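Neurotoxin (Clostridium botulinum, PDB 2QN0) is the zinc-dependent protease light chain of botulinum neurotoxin type C1, which probably blocks neurotransmitter release by cleaving SNARE proteins. Local coordinates at residues T355-T359 with E360-A364; V392-I395 with Q396-F399. All blocks are in the same frame, centred on the assembly; numbering follows the deposited sequence.

Contact 1 (T355-T359 with E360-A364); sequences TQIFT and EFNYA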
loop_
_atom_site.group_PDB
_atom_site.type_symbol
_atom_site.label_atom_id
_atom_site.label_comp_id
_atom_site.label_asym_id
_atom_site.label_seq_id
_atom_site.Cartn_x
_atom_site.Cartn_y
_atom_site.Cartn_z
ATOM N N THR A 355 1.110 4.148 13.582
ATOM C CA THR A 355 0.498 5.414 13.191
ATOM C C THR A 355 1.393 6.646 13.195
ATOM O O THR A 355 1.057 7.650 12.563
ATOM C CB THR A 355 -0.717 5.731 14.089
ATOM O OG1 THR A 355 -0.294 5.781 15.459
ATOM C CG2 THR A 355 -1.792 4.669 13.929
ATOM N N GLN A 356 2.518 6.587 13.898
ATOM C CA GLN A 356 3.397 7.744 13.963
ATOM C C GLN A 356 4.856 7.536 13.578
ATOM O O GLN A 356 5.569 8.510 13.342
ATOM C CB GLN A 356 3.295 8.376 15.356
ATOM C CG GLN A 356 1.895 8.907 15.637
ATOM C CD GLN A 356 1.820 9.790 16.865
ATOM O OE1 GLN A 356 2.747 10.544 17.157
ATOM N NE2 GLN A 356 0.703 9.718 17.578
ATOM N N ILE A 357 5.306 6.285 13.504
ATOM C CA ILE A 357 6.688 6.009 13.119
ATOM C C ILE A 357 6.754 5.546 11.659
ATOM O O ILE A 357 7.589 6.012 10.885
ATOM C CB ILE A 357 7.314 4.944 14.033
ATOM C CG1 ILE A 357 7.363 5.474 15.470
ATOM C CG2 ILE A 357 8.718 4.596 13.546
ATOM C CD1 ILE A 357 7.999 4.522 16.463
ATOM N N PHE A 358 5.873 4.623 11.292
ATOM C CA PHE A 358 5.809 4.142 9.916
ATOM C C PHE A 358 4.929 5.129 9.153
ATOM O O PHE A 358 3.752 4.858 8.898
ATOM C CB PHE A 358 5.198 2.741 9.875
ATOM C CG PHE A 358 6.142 1.658 10.324
ATOM C CD1 PHE A 358 7.182 1.239 9.499
ATOM C CD2 PHE A 358 6.006 1.072 11.578
ATOM C CE1 PHE A 358 8.073 0.251 9.916
ATOM C CE2 PHE A 358 6.894 0.083 12.007
ATOM C CZ PHE A 358 7.930 -0.328 11.172
ATOM N N THR A 359 5.510 6.278 8.804
ATOM C CA THR A 359 4.789 7.331 8.091
ATOM C C THR A 359 5.633 7.897 6.951
ATOM O O THR A 359 6.861 7.878 7.008
ATOM C CB THR A 359 4.442 8.513 9.025
ATOM O OG1 THR A 359 5.654 9.163 9.434
ATOM C CG2 THR A 359 3.693 8.021 10.263
ATOM N N GLU A 360 4.963 8.409 5.924
ATOM C CA GLU A 360 5.647 8.997 4.771
ATOM C C GLU A 360 6.607 10.103 5.217
ATOM O O GLU A 360 7.756 10.179 4.769
ATOM C CB GLU A 360 4.617 9.589 3.808
ATOM C CG GLU A 360 5.216 10.156 2.526
ATOM C CD GLU A 360 4.194 10.909 1.698
ATOM O OE1 GLU A 360 3.034 10.446 1.623
ATOM O OE2 GLU A 360 4.551 11.956 1.113
ATOM N N PHE A 361 6.111 10.966 6.098
ATOM C CA PHE A 361 6.879 12.084 6.634
ATOM C C PHE A 361 8.192 11.616 7.262
ATOM O O PHE A 361 9.244 12.225 7.061
ATOM C CB PHE A 361 6.041 12.816 7.687
ATOM C CG PHE A 361 6.646 14.109 8.153
ATOM C CD1 PHE A 361 6.466 15.280 7.423
ATOM C CD2 PHE A 361 7.407 14.154 9.316
ATOM C CE1 PHE A 361 7.036 16.480 7.845
ATOM C CE2 PHE A 361 7.980 15.348 9.746
ATOM C CZ PHE A 361 7.793 16.512 9.008
ATOM N N ASN A 362 8.126 10.536 8.033
ATOM C CA ASN A 362 9.311 10.002 8.690
ATOM C C ASN A 362 10.240 9.361 7.660
ATOM O O ASN A 362 11.459 9.503 7.745
ATOM C CB ASN A 362 8.896 8.983 9.760
ATOM C CG ASN A 362 10.023 8.640 10.716
ATOM O OD1 ASN A 362 10.914 9.458 10.963
ATOM N ND2 ASN A 362 9.978 7.433 11.280
ATOM N N TYR A 363 9.671 8.672 6.674
ATOM C CA TYR A 363 10.506 8.040 5.652
ATOM C C TYR A 363 11.326 9.081 4.888
ATOM O O TYR A 363 12.494 8.849 4.580
ATOM C CB TYR A 363 9.660 7.244 4.648
ATOM C CG TYR A 363 8.782 6.172 5.260
ATOM C CD1 TYR A 363 9.175 5.484 6.410
ATOM C CD2 TYR A 363 7.567 5.827 4.671
ATOM C CE1 TYR A 363 8.372 4.479 6.959
ATOM C CE2 TYR A 363 6.766 4.825 5.204
ATOM C CZ TYR A 363 7.172 4.157 6.349
ATOM O OH TYR A 363 6.371 3.168 6.878
ATOM N N ALA A 364 10.719 10.224 4.581
ATOM C CA ALA A 364 11.425 11.271 3.840
ATOM C C ALA A 364 12.709 11.669 4.556
ATOM O O ALA A 364 13.740 11.893 3.921
ATOM C CB ALA A 364 10.526 12.495 3.652
#
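Tyr363 folds back over the residues that precede its own helix, and this is the close-packed side of the contact. The Thr359 carbonyl oxygen lies 3.0 Å above the plane of the Tyr363 ring, over its centre. The same oxygen accepts Tyr363 N at 2.9 Å, in the first i to i+4 bond of helix 360-366. With Tyr363 CG beside its backbone N (chi1 -57°), the ring is carried back along the chain, and OH comes to 3.2 Å from Phe358 CB, reaching the edge of the Phe358 ring in its plane. Thr359 is the N-cap: OG1 sits between its backbone N and carbonyl carbon, from where it accepts Asn362 N at 3.2 Å.

The Ile357 and Asn362 side is looser in its apolar packing alone. Their side chains lie side by side, yet Ile357 CG2 comes no closer than 3.8 Å to Asn362 ND2, and Ile357 is solvent-exposed. What fixes this side is a short polar bond: Asn362 ND2 donates to Ile357 O at 2.8 Å with an N-H...O angle of 163°. That bond uses a carbonyl lone pair and lies close to the Asn362 amide plane, which holds the amide's rotation.

Beyond the two segments, Tyr363 OH is hydrogen-bonded to Asn232 OD1. Glu360, the first residue of the helix after the cap, bonds through OE1 to His229 ND1, while OE2 forms a salt bridge with Arg372. The chemistry implies that the Thr359 cap probably helps to fix the start of the helix, while the Asn362 bond ties its first turn to the residues before it. This probably helps to place Glu360, a second-shell residue bonded to the zinc ligand His229.

Contact 2 (V392-I395 with Q396-F399); sequences VYDI and QNGF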
loop_
_atom_site.group_PDB
_atom_site.type_symbol
_atom_site.label_atom_id
_atom_site.label_comp_id
_atom_site.label_asym_id
_atom_site.label_seq_id
_atom_site.Cartn_x
_atom_site.Cartn_y
_atom_site.Cartn_z
ATOM N N VAL A 392 19.922 7.013 -13.948
ATOM C CA VAL A 392 18.829 7.933 -13.651
ATOM C C VAL A 392 18.335 7.775 -12.218
ATOM O O VAL A 392 18.133 8.759 -11.501
ATOM C CB VAL A 392 17.635 7.681 -14.603
ATOM C CG1 VAL A 392 16.441 8.536 -14.194
ATOM C CG2 VAL A 392 18.040 7.999 -16.037
ATOM N N TYR A 393 18.163 6.526 -11.805
ATOM C CA TYR A 393 17.650 6.219 -10.478
ATOM C C TYR A 393 18.281 4.927 -9.970
ATOM O O TYR A 393 18.197 3.896 -10.636
ATOM C CB TYR A 393 16.131 6.043 -10.582
ATOM C CG TYR A 393 15.400 5.894 -9.268
ATOM C CD1 TYR A 393 14.944 7.011 -8.572
ATOM C CD2 TYR A 393 15.152 4.631 -8.726
ATOM C CE1 TYR A 393 14.251 6.877 -7.365
ATOM C CE2 TYR A 393 14.466 4.483 -7.520
ATOM C CZ TYR A 393 14.017 5.612 -6.848
ATOM O OH TYR A 393 13.330 5.475 -5.663
ATOM N N ASP A 394 18.926 4.974 -8.808
ATOM C CA ASP A 394 19.513 3.757 -8.264
ATOM C C ASP A 394 19.021 3.463 -6.852
ATOM O O ASP A 394 18.415 4.315 -6.198
ATOM C CB ASP A 394 21.053 3.790 -8.309
ATOM C CG ASP A 394 21.664 4.899 -7.469
ATOM O OD1 ASP A 394 21.124 5.239 -6.397
ATOM O OD2 ASP A 394 22.724 5.419 -7.878
ATOM N N ILE A 395 19.276 2.244 -6.396
ATOM C CA ILE A 395 18.844 1.794 -5.078
ATOM C C ILE A 395 19.344 2.627 -3.902
ATOM O O ILE A 395 18.577 2.950 -2.994
ATOM C CB ILE A 395 19.253 0.313 -4.855
ATOM C CG1 ILE A 395 18.486 -0.581 -5.831
ATOM C CG2 ILE A 395 18.983 -0.104 -3.416
ATOM C CD1 ILE A 395 18.925 -2.033 -5.816
ATOM N N GLN A 396 20.620 2.988 -3.918
ATOM C CA GLN A 396 21.192 3.751 -2.817
ATOM C C GLN A 396 20.748 5.208 -2.688
ATOM O O GLN A 396 20.421 5.656 -1.588
ATOM C CB GLN A 396 22.720 3.700 -2.887
ATOM C CG GLN A 396 23.426 4.373 -1.715
ATOM C CD GLN A 396 23.054 3.762 -0.372
ATOM O OE1 GLN A 396 23.011 2.539 -0.221
ATOM N NE2 GLN A 396 22.794 4.614 0.615
ATOM N N ASN A 397 20.735 5.944 -3.795
ATOM C CA ASN A 397 20.382 7.361 -3.740
ATOM C C ASN A 397 19.187 7.831 -4.557
ATOM O O ASN A 397 18.942 9.033 -4.640
ATOM C CB ASN A 397 21.592 8.209 -4.142
ATOM C CG ASN A 397 22.787 7.980 -3.247
ATOM O OD1 ASN A 397 23.772 7.362 -3.652
ATOM N ND2 ASN A 397 22.704 8.469 -2.015
ATOM N N GLY A 398 18.441 6.907 -5.149
ATOM C CA GLY A 398 17.308 7.322 -5.956
ATOM C C GLY A 398 17.784 8.212 -7.093
ATOM O O GLY A 398 18.683 7.829 -7.844
ATOM N N PHE A 399 17.201 9.403 -7.215
ATOM C CA PHE A 399 17.573 10.347 -8.275
ATOM C C PHE A 399 18.804 11.191 -7.939
ATOM O O PHE A 399 19.486 11.683 -8.839
ATOM C CB PHE A 399 16.424 11.325 -8.558
ATOM C CG PHE A 399 15.210 10.699 -9.182
ATOM C CD1 PHE A 399 15.249 10.201 -10.481
ATOM C CD2 PHE A 399 14.006 10.647 -8.480
ATOM C CE1 PHE A 399 14.107 9.662 -11.078
ATOM C CE2 PHE A 399 12.858 10.112 -9.065
ATOM C CZ PHE A 399 12.906 9.619 -10.369
HETATM O O HOH W 1 19.005 11.268 -11.604
HETATM O O HOH W 2 24.540 6.392 -6.285
#
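Residues Val392-Ile395 and Gln396-Phe399 run back along each other, with end-to-end directions 153° apart. The pairing rests on one antiparallel hydrogen-bonded pair, Asp394 with Gly398: Asp394 N donates to Gly398 O at 3.0 Å, and Gly398 N to Asp394 O at 2.8 Å with a bent angle of 134°. Gly398 has a positive phi, and its CA lies over a face of the Tyr393 ring, 3.7 Å from the ring centroid, a CH-pi contact. At the rim of that ring, Tyr393 CD1 stands 3.5 Å above the plane of Phe399, near its centre, in a T-shaped stack with planes at 70°. On the turn side, Asp394 OD1 accepts Asn397 N at 2.7 Å. One water donates to both Asp394 OD2 and Asn397 OD1, and another joins Val392 O to Phe399 O. Outside the turn, Tyr393 OH bonds to Asp222 OD1, while Arg96 and Arg100 reach carbonyls at its tip. The arrangement is that of a tight hairpin-like turn closed by a single antiparallel bridge, its loop Ile395-Asn397 held by the Asp394 OD1 bond to Asn397 N.

Contacts 1 and 2 follow one another along the chain without touching: their centres are 20 Å apart and their nearest atoms about 10 Å. Helix 223-238, which carries the zinc ligands His229 and His233, is common to both. Contact 1 packs on it through Phe358 at Met235 and Tyr363 at Leu225 and Met228; contact 2 meets its beginning, with Tyr393 on Pro223 and Ile224 and Phe399 on Pro223. Contact 1 reaches the metal site through the hydrogen bond of Glu360 to His229, the Glu360 side chain lying about 7 Å from the zinc ion. Contact 2 instead ties the loop before strand 422-423 to helices 80-97 and 223-238.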